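Local coordinates for protein lipid II:glycine glycyltransferase (Staphylococcus aureus, PDB 6SNR) that probably catalyses addition of the first glycine of the pentaglycine interpeptide bridge to the lysine side chain of lipid II, with glycyl-tRNA(Gly) as donor, at residues R177-E182 and N333-Y338; S184-L189 and N215-L220; G188-A193 and R208-F213; A226-V231 and G306-F311. All blocks are in the same frame, centred on the assembly; numbering follows the deposited sequence.

Contact 1: residues R177-E182 and N333-Y338; sequences RGTTVE and NHHMQY
The imidazole of His335, on helix 332-347, is met by two side chains of segment 177-182 from different directions: Thr179 at its edge and Val181 over one face. At the edge, Thr179 OG1 is 2.8 Å from His335 ND1, close to the ring plane, in a hydrogen bond whose donor may be either group. The hydroxyl that reaches the nitrogen sits between the backbone N and the carbonyl carbon of Thr179. Over the face, the methyl CG2 of Val181 stands 3.6 Å from the centroid of the His335 ring and 4° from its normal, an almost centred CH-pi contact. The bond at the edge probably limits rotation of the imidazole, and the methyl sits on its face. His335 in turn projects from the helix with CG anti to its backbone N (chi1 -162°), and its side chain also touches Leu175 of helix 165-177. Met336 adds a looser contact, its backbone N 4.2 Å from Val181 CG2, whereas its thioether end leads away toward strand 302-312. The axes of 180-182 and 333-338 pass 8.6 Å apart at 50°. Strand 180-183 is an outermost strand of its mixed sheet, paired through Thr180 and Glu182 with strand 226-233. This is alpha/beta layer packing, a helix lying across one face of a sheet at its border, within the FemABX fold.

Contact 2: residues S184-L189 and N215-L220; sequences SDREGL and NIYDAL
The turn that leads from edge strand 180-183 into helix 189-202 is held against helix 210-220 by a surface salt bridge, a water bridge and an aromatic ring. Arg186 grips Asp218 side-on: NE donates to Asp218 OD1 over 2.8 Å and NH1 to Asp218 OD2 over 2.9 Å, each oxygen using its syn lone pair. Guanidinium and carboxylate are nearly coplanar, 20° apart, so the two bonds form a flat bidentate pair. An extended chain from CG to NE, with CG anti to the backbone N (chi1 -169°), carries the guanidinium to the helix; Glu214 makes a weak, long ion pair with NH2. Deeper in, the Tyr217 ring runs alongside the turn, its CE2 3.9 Å from Arg186 CB and its OH 3.4 Å from Asp185 CA. That hydroxyl donates to a water 2.7 Å from Tyr217 OH, and the water donates onward to Ser184 O, linking the phenol to the first residue after the strand. Leu189 CD1 packs 3.9 Å from Tyr217 CB, on the buried side where both residues also touch Leu308 of strand 302-312. The turn itself is braced by Asp185, whose OD1 accepts from Gly188 N over 3.0 Å. Such a carboxylate, bonded to the backbone N three residues on just ahead of helix 189-202, is an Asx motif at a strand-to-helix connection.

Contact 3: residues G188-A193 and R208-F213; sequences GLKTFA and RDISYF
Two successive helices, 189-202 and 210-220, pack as a helix-loop-helix pair on one face of a beta sheet, and their contact runs from a buried aromatic side to a solvent side. On the buried side, Phe192 points the edge of its ring at the face of Phe213 in a T-shaped stack, with centroids 5.2 Å apart and planes at 85°. Phe192 CE2 stands over the centre of the Phe213 ring, and Tyr212 CD1 lies against the opposite face, offset from its centre. Phe192 reaches inward with CG anti to its backbone N (chi1 -175°). Both phenylalanines also touch Leu308 of strand 302-312, and Leu189 CD2 fills in beside Phe213 CB at 4.3 Å. At Ala193 the backbones come near, its CA 5.5 Å from Ile210 CA, and its CB is 4.1 Å from Ile210 CB. The solvent side is polar: Lys190 turns its amine away, and at the start of the second helix Asp209 occupies the N-cap position, its OD2 weakly bonded to Ser211 N. Even here the aliphatic parts meet closely: with CG1 of Ile210 anti to its backbone N, its terminal methyl CD1 is pressed to 3.3 Å from Lys190 CG, a tight carbon pair.

Contact 4: residues A226-V231 and G306-F311; sequences AELFLV and GALLMF
Segments 226-231 and 306-311 run antiparallel, their axes 4.7 Å apart with directions at 160°, in a seven-stranded mixed sheet of this FemABX-family protein. Two hydrogen-bonded pairs hold the ladder: Glu227 N and O bond to Leu309 O and N, and Phe229 N and O to Ala307 O and N. The bond from Phe229 N to Ala307 O is 2.9 Å long and nearly straight, 169° at the hydrogen. On the face with Glu227, Phe229, Ala307 and Leu309, the Phe229 ring reaches across to Leu309, which is not its paired residue, Phe229 CE1 lying 3.8 Å from Leu309 CD2; helix 332-347 covers this side, Tyr343 meeting Phe229 edge-to-face. The other face carries Ala226, Leu228, Leu230, Leu308 and Met310 and packs against helices 189-202 and 210-220. There Leu228 CD1 touches Leu308 CD2 at 4.0 Å, both branches leaning toward the partner strand. Met310 is bent at chi2 (-51°), which swings its sulfur back over the neighbouring strand to lie 3.7 Å from Ala226 CB. At the other end, Gly306 offers no side chain opposite Leu230, and the backbones come close: the paired CA atoms of Leu230 and Gly306 are 4.2 Å apart, while Gly306 CA meets Phe229 O at 3.1 Å in a CA-H...O contact.

All four contacts belong to one sheet and the helices on its two faces. Contact 4 is its buried beta ladder. Contact 1, centred about 12 Å away, brings helix 332-347 onto one face; contacts 2 and 3, about 9 and 12 Å from contact 4 between centres, bring helices 210-220 and 189-202 onto the other. Contacts 2 and 3 lie about 8 Å apart and share Gly188 and Leu189. Along the chain, the segments 177-182, 184-189 and 188-193 come first, and contacts 2 and 3 close before contact 4 opens, all inside the span closed by contact 1. Strand 180-183 borders strand 226-233, so the strands 180-183, 226-233 and 302-312 carry a helical layer on each face.

Contact 1: residues R177-E182 and N333-Y338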
loop_
_atom_site.group_PDB
_atom_site.type_symbol
_atom_site.label_atom_id
_atom_site.label_comp_id
_atom_site.label_asym_id
_atom_site.label_seq_id
_atom_site.Cartn_x
_atom_site.Cartn_y
_atom_site.Cartn_z
ATOM N N ARG A 177 -4.828 15.082 -17.492
ATOM C CA ARG A 177 -4.324 16.467 -17.302
ATOM C C ARG A 177 -2.852 16.674 -17.636
ATOM O O ARG A 177 -2.413 17.812 -17.846
ATOM C CB ARG A 177 -4.713 17.046 -15.932
ATOM C CG ARG A 177 -6.228 17.118 -15.750
ATOM C CD ARG A 177 -6.903 18.460 -15.575
ATOM N NE ARG A 177 -7.051 18.779 -14.163
ATOM C CZ ARG A 177 -8.081 19.404 -13.568
ATOM N NH1 ARG A 177 -8.005 19.607 -12.255
ATOM N NH2 ARG A 177 -9.179 19.817 -14.216
ATOM N N GLY A 178 -2.068 15.601 -17.707
ATOM C CA GLY A 178 -0.702 15.702 -18.236
ATOM C C GLY A 178 0.449 15.304 -17.319
ATOM O O GLY A 178 1.540 15.777 -17.487
ATOM N N THR A 179 0.219 14.422 -16.348
ATOM C CA THR A 179 1.364 13.817 -15.614
ATOM C C THR A 179 1.649 12.408 -16.152
ATOM O O THR A 179 0.813 11.824 -16.816
ATOM C CB THR A 179 1.088 13.711 -14.082
ATOM O OG1 THR A 179 -0.160 13.043 -13.832
ATOM C CG2 THR A 179 1.080 15.095 -13.418
ATOM N N THR A 180 2.826 11.861 -15.828
ATOM C CA THR A 180 3.145 10.458 -16.082
ATOM C C THR A 180 3.531 9.795 -14.753
ATOM O O THR A 180 4.077 10.452 -13.835
ATOM C CB THR A 180 4.324 10.286 -17.065
ATOM O OG1 THR A 180 5.448 11.016 -16.589
ATOM C CG2 THR A 180 3.960 10.838 -18.437
ATOM N N VAL A 181 3.188 8.523 -14.646
ATOM C CA VAL A 181 3.589 7.733 -13.451
ATOM C C VAL A 181 4.759 6.861 -13.875
ATOM O O VAL A 181 4.646 6.107 -14.841
ATOM C CB VAL A 181 2.418 6.918 -12.935
ATOM C CG1 VAL A 181 2.814 6.177 -11.671
ATOM C CG2 VAL A 181 1.218 7.845 -12.663
ATOM N N GLU A 182 5.865 6.963 -13.126
ATOM C CA GLU A 182 7.070 6.149 -13.348
ATOM C C GLU A 182 7.227 5.107 -12.228
ATOM O O GLU A 182 7.021 5.438 -11.072
ATOM C CB GLU A 182 8.325 7.019 -13.287
ATOM C CG GLU A 182 8.472 8.056 -14.390
ATOM C CD GLU A 182 9.665 8.985 -14.203
ATOM O OE1 GLU A 182 10.388 8.907 -13.180
ATOM O OE2 GLU A 182 9.864 9.836 -15.100
ATOM N N ASN A 333 -1.708 12.483 -7.077
ATOM C CA ASN A 333 -1.992 11.333 -6.174
ATOM C C ASN A 333 -3.068 10.421 -6.741
ATOM O O ASN A 333 -3.001 9.207 -6.610
ATOM C CB ASN A 333 -2.403 11.823 -4.784
ATOM C CG ASN A 333 -1.280 12.585 -4.077
ATOM O OD1 ASN A 333 -1.452 13.706 -3.610
ATOM N ND2 ASN A 333 -0.131 11.968 -3.995
ATOM N N HIS A 334 -4.066 10.988 -7.423
ATOM C CA HIS A 334 -5.132 10.172 -8.013
ATOM C C HIS A 334 -4.640 9.364 -9.194
ATOM O O HIS A 334 -5.008 8.182 -9.352
ATOM C CB HIS A 334 -6.299 11.085 -8.478
ATOM C CG HIS A 334 -6.953 11.822 -7.362
ATOM N ND1 HIS A 334 -6.384 12.926 -6.766
ATOM C CD2 HIS A 334 -8.113 11.606 -6.709
ATOM C CE1 HIS A 334 -7.177 13.359 -5.808
ATOM N NE2 HIS A 334 -8.236 12.574 -5.761
ATOM N N HIS A 335 -3.761 9.968 -10.001
ATOM C CA HIS A 335 -3.118 9.268 -11.091
ATOM C C HIS A 335 -2.257 8.110 -10.558
ATOM O O HIS A 335 -2.378 6.960 -11.011
ATOM C CB HIS A 335 -2.256 10.249 -11.907
ATOM C CG HIS A 335 -1.915 9.746 -13.260
ATOM N ND1 HIS A 335 -1.069 10.424 -14.126
ATOM C CD2 HIS A 335 -2.260 8.610 -13.889
ATOM C CE1 HIS A 335 -0.911 9.715 -15.220
ATOM N NE2 HIS A 335 -1.634 8.617 -15.111
ATOM N N MET A 336 -1.464 8.463 -9.541
ATOM C CA MET A 336 -0.590 7.494 -8.835
ATOM C C MET A 336 -1.335 6.272 -8.289
ATOM O O MET A 336 -0.957 5.110 -8.614
ATOM C CB MET A 336 0.159 8.171 -7.681
ATOM C CG MET A 336 1.443 7.439 -7.308
ATOM S SD MET A 336 2.343 8.401 -6.076
ATOM C CE MET A 336 1.270 8.540 -4.694
ATOM N N GLN A 337 -2.414 6.523 -7.566
ATOM C CA GLN A 337 -3.202 5.407 -6.952
ATOM C C GLN A 337 -3.733 4.444 -7.994
ATOM O O GLN A 337 -3.566 3.226 -7.884
ATOM C CB GLN A 337 -4.352 5.887 -6.096
ATOM C CG GLN A 337 -3.928 6.517 -4.787
ATOM C CD GLN A 337 -3.246 5.526 -3.842
ATOM O OE1 GLN A 337 -3.398 4.301 -3.983
ATOM N NE2 GLN A 337 -2.531 6.065 -2.848
ATOM N N TYR A 338 -4.405 4.962 -9.018
ATOM C CA TYR A 338 -5.006 4.093 -10.005
ATOM C C TYR A 338 -3.943 3.298 -10.776
ATOM O O TYR A 338 -4.123 2.121 -11.060
ATOM C CB TYR A 338 -5.880 4.970 -10.950
ATOM C CG TYR A 338 -6.644 4.215 -12.027
ATOM C CD1 TYR A 338 -7.561 3.229 -11.697
ATOM C CD2 TYR A 338 -6.522 4.557 -13.376
ATOM C CE1 TYR A 338 -8.318 2.561 -12.661
ATOM C CE2 TYR A 338 -7.284 3.896 -14.352
ATOM C CZ TYR A 338 -8.170 2.900 -13.979
ATOM O OH TYR A 338 -8.942 2.228 -14.915
#

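Contact 2: residues S184-L189 and N215-L220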
loop_
_atom_site.group_PDB
_atom_site.type_symbol
_atom_site.label_atom_id
_atom_site.label_comp_id
_atom_site.label_asym_id
_atom_site.label_seq_id
_atom_site.Cartn_x
_atom_site.Cartn_y
_atom_site.Cartn_z
ATOM N N SER A 184 10.009 3.680 -10.355
ATOM C CA SER A 184 11.353 4.205 -10.151
ATOM C C SER A 184 12.319 3.119 -9.630
ATOM O O SER A 184 12.020 1.915 -9.751
ATOM C CB SER A 184 11.315 5.426 -9.234
ATOM O OG SER A 184 12.539 6.160 -9.189
ATOM N N ASP A 185 13.447 3.584 -9.099
ATOM C CA ASP A 185 14.516 2.746 -8.564
ATOM C C ASP A 185 15.049 3.282 -7.235
ATOM O O ASP A 185 14.556 4.257 -6.634
ATOM C CB ASP A 185 15.668 2.643 -9.585
ATOM C CG ASP A 185 16.272 4.001 -9.934
ATOM O OD1 ASP A 185 16.090 4.961 -9.180
ATOM O OD2 ASP A 185 16.914 4.100 -10.994
ATOM N N ARG A 186 16.084 2.641 -6.719
ATOM C CA ARG A 186 16.622 3.089 -5.449
ATOM C C ARG A 186 17.026 4.565 -5.421
ATOM O O ARG A 186 16.809 5.254 -4.418
ATOM C CB ARG A 186 17.819 2.214 -5.052
ATOM C CG ARG A 186 18.278 2.445 -3.638
ATOM C CD ARG A 186 19.522 1.589 -3.348
ATOM N NE ARG A 186 19.796 1.487 -1.926
ATOM C CZ ARG A 186 20.679 2.207 -1.227
ATOM N NH1 ARG A 186 20.815 1.985 0.072
ATOM N NH2 ARG A 186 21.395 3.177 -1.792
ATOM N N GLU A 187 17.627 5.045 -6.510
ATOM C CA GLU A 187 18.021 6.456 -6.600
ATOM C C GLU A 187 16.798 7.385 -6.471
ATOM O O GLU A 187 16.917 8.486 -5.947
ATOM C CB GLU A 187 18.789 6.741 -7.894
ATOM C CG GLU A 187 19.544 8.063 -7.867
ATOM C CD GLU A 187 20.720 8.041 -6.893
ATOM O OE1 GLU A 187 21.627 7.194 -7.077
ATOM O OE2 GLU A 187 20.736 8.865 -5.948
ATOM N N GLY A 188 15.633 6.894 -6.889
ATOM C CA GLY A 188 14.354 7.619 -6.718
ATOM C C GLY A 188 13.971 7.926 -5.281
ATOM O O GLY A 188 13.126 8.823 -4.985
ATOM N N LEU A 189 14.562 7.202 -4.321
ATOM C CA LEU A 189 14.200 7.418 -2.930
ATOM C C LEU A 189 14.607 8.794 -2.400
ATOM O O LEU A 189 14.084 9.229 -1.390
ATOM C CB LEU A 189 14.757 6.307 -1.994
ATOM C CG LEU A 189 14.111 4.933 -2.245
ATOM C CD1 LEU A 189 14.940 3.804 -1.610
ATOM C CD2 LEU A 189 12.649 4.845 -1.809
ATOM N N ASN A 215 16.147 1.051 3.867
ATOM C CA ASN A 215 16.186 -0.199 4.646
ATOM C C ASN A 215 15.050 -1.131 4.234
ATOM O O ASN A 215 15.246 -2.305 3.956
ATOM C CB ASN A 215 16.041 0.145 6.104
ATOM C CG ASN A 215 16.076 -1.072 7.005
ATOM O OD1 ASN A 215 17.053 -1.812 6.995
ATOM N ND2 ASN A 215 15.035 -1.251 7.813
ATOM N N ILE A 216 13.873 -0.561 4.101
ATOM C CA ILE A 216 12.741 -1.362 3.593
ATOM C C ILE A 216 12.900 -1.744 2.108
ATOM O O ILE A 216 12.763 -2.914 1.664
ATOM C CB ILE A 216 11.397 -0.651 3.918
ATOM C CG1 ILE A 216 11.317 0.771 3.369
ATOM C CG2 ILE A 216 11.172 -0.528 5.418
ATOM C CD1 ILE A 216 10.106 1.540 3.858
ATOM N N TYR A 217 13.224 -0.772 1.276
ATOM C CA TYR A 217 13.299 -1.044 -0.126
ATOM C C TYR A 217 14.342 -2.094 -0.543
ATOM O O TYR A 217 14.056 -2.989 -1.359
ATOM C CB TYR A 217 13.510 0.302 -0.859
ATOM C CG TYR A 217 13.487 0.233 -2.372
ATOM C CD1 TYR A 217 12.293 0.372 -3.088
ATOM C CD2 TYR A 217 14.646 0.076 -3.096
ATOM C CE1 TYR A 217 12.278 0.315 -4.479
ATOM C CE2 TYR A 217 14.648 0.034 -4.487
ATOM C CZ TYR A 217 13.453 0.167 -5.187
ATOM O OH TYR A 217 13.437 0.144 -6.573
ATOM N N ASP A 218 15.554 -1.980 0.001
ATOM C CA ASP A 218 16.670 -2.825 -0.364
ATOM C C ASP A 218 16.455 -4.298 -0.026
ATOM O O ASP A 218 17.009 -5.178 -0.676
ATOM C CB ASP A 218 17.937 -2.367 0.369
ATOM C CG ASP A 218 18.495 -1.041 -0.132
ATOM O OD1 ASP A 218 18.085 -0.541 -1.202
ATOM O OD2 ASP A 218 19.351 -0.483 0.589
ATOM N N ALA A 219 15.708 -4.588 1.039
ATOM C CA ALA A 219 15.436 -5.992 1.370
ATOM C C ALA A 219 14.495 -6.665 0.393
ATOM O O ALA A 219 14.674 -7.813 -0.007
ATOM C CB ALA A 219 14.857 -6.087 2.776
ATOM N N LEU A 220 13.438 -5.952 0.054
ATOM C CA LEU A 220 12.336 -6.532 -0.666
ATOM C C LEU A 220 12.286 -6.269 -2.199
ATOM O O LEU A 220 11.647 -7.008 -2.899
ATOM C CB LEU A 220 11.058 -6.052 0.018
ATOM C CG LEU A 220 10.823 -6.694 1.413
ATOM C CD1 LEU A 220 10.257 -5.638 2.351
ATOM C CD2 LEU A 220 9.868 -7.852 1.284
HETATM O O HOH W 1 10.958 0.439 -7.687
#

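Contact 3: residues G188-A193 and R208-F213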
loop_
_atom_site.group_PDB
_atom_site.type_symbol
_atom_site.label_atom_id
_atom_site.label_comp_id
_atom_site.label_asym_id
_atom_site.label_seq_id
_atom_site.Cartn_x
_atom_site.Cartn_y
_atom_site.Cartn_z
ATOM N N GLY A 188 15.633 6.894 -6.889
ATOM C CA GLY A 188 14.354 7.619 -6.718
ATOM C C GLY A 188 13.971 7.926 -5.281
ATOM O O GLY A 188 13.126 8.823 -4.985
ATOM N N LEU A 189 14.562 7.202 -4.321
ATOM C CA LEU A 189 14.200 7.418 -2.930
ATOM C C LEU A 189 14.607 8.794 -2.400
ATOM O O LEU A 189 14.084 9.229 -1.390
ATOM C CB LEU A 189 14.757 6.307 -1.994
ATOM C CG LEU A 189 14.111 4.933 -2.245
ATOM C CD1 LEU A 189 14.940 3.804 -1.610
ATOM C CD2 LEU A 189 12.649 4.845 -1.809
ATOM N N LYS A 190 15.563 9.465 -3.063
ATOM C CA LYS A 190 15.975 10.799 -2.626
ATOM C C LYS A 190 14.882 11.806 -2.921
ATOM O O LYS A 190 14.512 12.556 -2.034
ATOM C CB LYS A 190 17.294 11.245 -3.252
ATOM C CG LYS A 190 18.528 10.625 -2.604
ATOM C CD LYS A 190 19.829 11.129 -3.224
ATOM C CE LYS A 190 19.941 12.650 -3.165
ATOM N NZ LYS A 190 21.317 13.153 -3.468
ATOM N N THR A 191 14.291 11.698 -4.107
ATOM C CA THR A 191 13.067 12.439 -4.457
ATOM C C THR A 191 11.928 12.096 -3.488
ATOM O O THR A 191 11.246 12.972 -2.931
ATOM C CB THR A 191 12.680 12.164 -5.931
ATOM O OG1 THR A 191 13.727 12.652 -6.803
ATOM C CG2 THR A 191 11.341 12.874 -6.289
ATOM N N PHE A 192 11.710 10.807 -3.249
ATOM C CA PHE A 192 10.656 10.426 -2.314
ATOM C C PHE A 192 10.798 11.010 -0.913
ATOM O O PHE A 192 9.850 11.471 -0.287
ATOM C CB PHE A 192 10.615 8.893 -2.228
ATOM C CG PHE A 192 9.489 8.387 -1.394
ATOM C CD1 PHE A 192 8.188 8.522 -1.834
ATOM C CD2 PHE A 192 9.728 7.808 -0.154
ATOM C CE1 PHE A 192 7.139 8.062 -1.090
ATOM C CE2 PHE A 192 8.665 7.374 0.620
ATOM C CZ PHE A 192 7.373 7.486 0.161
ATOM N N ALA A 193 12.013 10.960 -0.372
ATOM C CA ALA A 193 12.213 11.471 0.984
ATOM C C ALA A 193 11.937 12.966 1.070
ATOM O O ALA A 193 11.444 13.453 2.099
ATOM C CB ALA A 193 13.636 11.171 1.451
ATOM N N ARG A 208 10.359 10.259 8.561
ATOM C CA ARG A 208 11.555 9.449 8.604
ATOM C C ARG A 208 12.429 9.823 7.427
ATOM O O ARG A 208 11.923 10.298 6.412
ATOM C CB ARG A 208 11.178 7.967 8.591
ATOM C CG ARG A 208 10.300 7.540 9.766
ATOM C CD ARG A 208 10.827 8.058 11.105
ATOM N NE ARG A 208 12.281 7.880 11.253
ATOM C CZ ARG A 208 12.873 6.806 11.774
ATOM N NH1 ARG A 208 12.160 5.784 12.227
ATOM N NH2 ARG A 208 14.198 6.759 11.849
ATOM N N ASP A 209 13.740 9.615 7.572
ATOM C CA ASP A 209 14.722 10.053 6.575
ATOM C C ASP A 209 14.976 8.963 5.531
ATOM O O ASP A 209 14.451 7.855 5.641
ATOM C CB ASP A 209 16.041 10.442 7.255
ATOM C CG ASP A 209 16.794 9.240 7.788
ATOM O OD1 ASP A 209 16.170 8.436 8.509
ATOM O OD2 ASP A 209 17.991 9.084 7.471
ATOM N N ILE A 210 15.792 9.289 4.530
ATOM C CA ILE A 210 16.030 8.392 3.396
ATOM C C ILE A 210 16.512 6.988 3.796
ATOM O O ILE A 210 16.118 5.997 3.159
ATOM C CB ILE A 210 16.984 8.993 2.340
ATOM C CG1 ILE A 210 17.051 8.103 1.106
ATOM C CG2 ILE A 210 18.385 9.219 2.899
ATOM C CD1 ILE A 210 17.756 8.749 -0.059
ATOM N N SER A 211 17.373 6.913 4.815
ATOM C CA SER A 211 17.916 5.632 5.272
ATOM C C SER A 211 16.830 4.660 5.729
ATOM O O SER A 211 16.960 3.438 5.560
ATOM C CB SER A 211 18.906 5.858 6.432
ATOM O OG SER A 211 20.024 6.533 5.921
ATOM N N TYR A 212 15.778 5.220 6.319
ATOM C CA TYR A 212 14.633 4.457 6.793
ATOM C C TYR A 212 13.897 3.786 5.616
ATOM O O TYR A 212 13.533 2.607 5.666
ATOM C CB TYR A 212 13.681 5.342 7.608
ATOM C CG TYR A 212 12.396 4.627 7.986
ATOM C CD1 TYR A 212 11.280 4.642 7.131
ATOM C CD2 TYR A 212 12.292 3.926 9.174
ATOM C CE1 TYR A 212 10.117 3.970 7.465
ATOM C CE2 TYR A 212 11.139 3.253 9.511
ATOM C CZ TYR A 212 10.051 3.283 8.657
ATOM O OH TYR A 212 8.901 2.624 9.019
ATOM N N PHE A 213 13.717 4.529 4.531
ATOM C CA PHE A 213 13.083 3.971 3.348
ATOM C C PHE A 213 14.009 3.026 2.570
ATOM O O PHE A 213 13.578 2.025 2.002
ATOM C CB PHE A 213 12.495 5.117 2.491
ATOM C CG PHE A 213 11.465 5.915 3.218
ATOM C CD1 PHE A 213 10.260 5.333 3.581
ATOM C CD2 PHE A 213 11.684 7.235 3.558
ATOM C CE1 PHE A 213 9.318 6.041 4.291
ATOM C CE2 PHE A 213 10.735 7.952 4.257
ATOM C CZ PHE A 213 9.547 7.360 4.623
#

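Contact 4: residues A226-V231 and G306-F311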
loop_
_atom_site.group_PDB
_atom_site.type_symbol
_atom_site.label_atom_id
_atom_site.label_comp_id
_atom_site.label_asym_id
_atom_site.label_seq_id
_atom_site.Cartn_x
_atom_site.Cartn_y
_atom_site.Cartn_z
ATOM N N ALA A 226 8.887 -4.865 -3.224
ATOM C CA ALA A 226 8.814 -3.434 -2.932
ATOM C C ALA A 226 9.070 -2.706 -4.241
ATOM O O ALA A 226 10.017 -3.043 -4.953
ATOM C CB ALA A 226 9.808 -3.021 -1.916
ATOM N N GLU A 227 8.216 -1.723 -4.564
ATOM C CA GLU A 227 8.465 -0.826 -5.691
ATOM C C GLU A 227 8.160 0.611 -5.307
ATOM O O GLU A 227 7.250 0.883 -4.534
ATOM C CB GLU A 227 7.607 -1.217 -6.887
ATOM C CG GLU A 227 7.784 -2.676 -7.293
ATOM C CD GLU A 227 9.041 -2.932 -8.120
ATOM O OE1 GLU A 227 9.676 -1.982 -8.621
ATOM O OE2 GLU A 227 9.370 -4.118 -8.266
ATOM N N LEU A 228 8.931 1.538 -5.889
ATOM C CA LEU A 228 8.738 2.942 -5.709
ATOM C C LEU A 228 8.123 3.533 -6.973
ATOM O O LEU A 228 8.591 3.233 -8.075
ATOM C CB LEU A 228 10.068 3.625 -5.454
ATOM C CG LEU A 228 10.067 5.159 -5.389
ATOM C CD1 LEU A 228 9.302 5.656 -4.182
ATOM C CD2 LEU A 228 11.498 5.714 -5.425
ATOM N N PHE A 229 7.080 4.341 -6.805
ATOM C CA PHE A 229 6.441 5.017 -7.964
ATOM C C PHE A 229 6.617 6.496 -7.726
ATOM O O PHE A 229 6.503 6.945 -6.587
ATOM C CB PHE A 229 4.951 4.644 -8.091
ATOM C CG PHE A 229 4.729 3.241 -8.500
ATOM C CD1 PHE A 229 4.821 2.227 -7.565
ATOM C CD2 PHE A 229 4.491 2.908 -9.814
ATOM C CE1 PHE A 229 4.700 0.921 -7.943
ATOM C CE2 PHE A 229 4.321 1.586 -10.191
ATOM C CZ PHE A 229 4.437 0.586 -9.227
ATOM N N LEU A 230 6.847 7.259 -8.814
ATOM C CA LEU A 230 6.977 8.717 -8.740
ATOM C C LEU A 230 6.101 9.325 -9.850
ATOM O O LEU A 230 6.033 8.767 -10.975
ATOM C CB LEU A 230 8.424 9.093 -8.970
ATOM C CG LEU A 230 9.451 8.681 -7.946
ATOM C CD1 LEU A 230 10.845 9.105 -8.379
ATOM C CD2 LEU A 230 9.103 9.286 -6.609
ATOM N N VAL A 231 5.476 10.457 -9.567
ATOM C CA VAL A 231 4.632 11.138 -10.597
ATOM C C VAL A 231 5.356 12.420 -11.023
ATOM O O VAL A 231 5.709 13.230 -10.177
ATOM C CB VAL A 231 3.254 11.487 -10.059
ATOM C CG1 VAL A 231 2.415 12.215 -11.117
ATOM C CG2 VAL A 231 2.528 10.220 -9.591
ATOM N N GLY A 306 4.791 10.565 -4.811
ATOM C CA GLY A 306 5.499 9.285 -4.832
ATOM C C GLY A 306 4.914 8.352 -3.787
ATOM O O GLY A 306 4.187 8.791 -2.860
ATOM N N ALA A 307 5.167 7.053 -3.987
ATOM C CA ALA A 307 4.682 6.062 -3.053
ATOM C C ALA A 307 5.467 4.768 -3.122
ATOM O O ALA A 307 6.052 4.424 -4.144
ATOM C CB ALA A 307 3.237 5.782 -3.353
ATOM N N LEU A 308 5.431 4.032 -2.002
ATOM C CA LEU A 308 5.984 2.691 -1.921
ATOM C C LEU A 308 4.878 1.639 -1.875
ATOM O O LEU A 308 3.958 1.756 -1.057
ATOM C CB LEU A 308 6.851 2.628 -0.682
ATOM C CG LEU A 308 8.220 3.312 -0.704
ATOM C CD1 LEU A 308 8.837 3.361 0.704
ATOM C CD2 LEU A 308 9.160 2.610 -1.654
ATOM N N LEU A 309 4.979 0.624 -2.748
ATOM C CA LEU A 309 4.001 -0.439 -2.947
ATOM C C LEU A 309 4.702 -1.760 -2.640
ATOM O O LEU A 309 5.757 -2.031 -3.189
ATOM C CB LEU A 309 3.532 -0.478 -4.400
ATOM C CG LEU A 309 2.512 -1.508 -4.823
ATOM C CD1 LEU A 309 1.200 -1.256 -4.108
ATOM C CD2 LEU A 309 2.331 -1.546 -6.351
ATOM N N MET A 310 4.157 -2.528 -1.693
ATOM C CA MET A 310 4.745 -3.829 -1.298
ATOM C C MET A 310 3.886 -4.966 -1.718
ATOM O O MET A 310 2.692 -4.798 -1.982
ATOM C CB MET A 310 4.883 -3.906 0.246
ATOM C CG MET A 310 5.420 -2.693 0.924
ATOM S SD MET A 310 6.943 -2.038 0.252
ATOM C CE MET A 310 6.374 -0.506 -0.339
ATOM N N PHE A 311 4.427 -6.196 -1.741
ATOM C CA PHE A 311 3.666 -7.370 -2.109
ATOM C C PHE A 311 3.993 -8.565 -1.215
ATOM O O PHE A 311 5.149 -8.717 -0.758
ATOM C CB PHE A 311 3.994 -7.868 -3.510
ATOM C CG PHE A 311 3.582 -6.902 -4.602
ATOM C CD1 PHE A 311 4.429 -5.897 -5.023
ATOM C CD2 PHE A 311 2.351 -7.027 -5.153
ATOM C CE1 PHE A 311 4.022 -4.996 -6.040
ATOM C CE2 PHE A 311 1.936 -6.161 -6.149
ATOM C CZ PHE A 311 2.763 -5.141 -6.583
#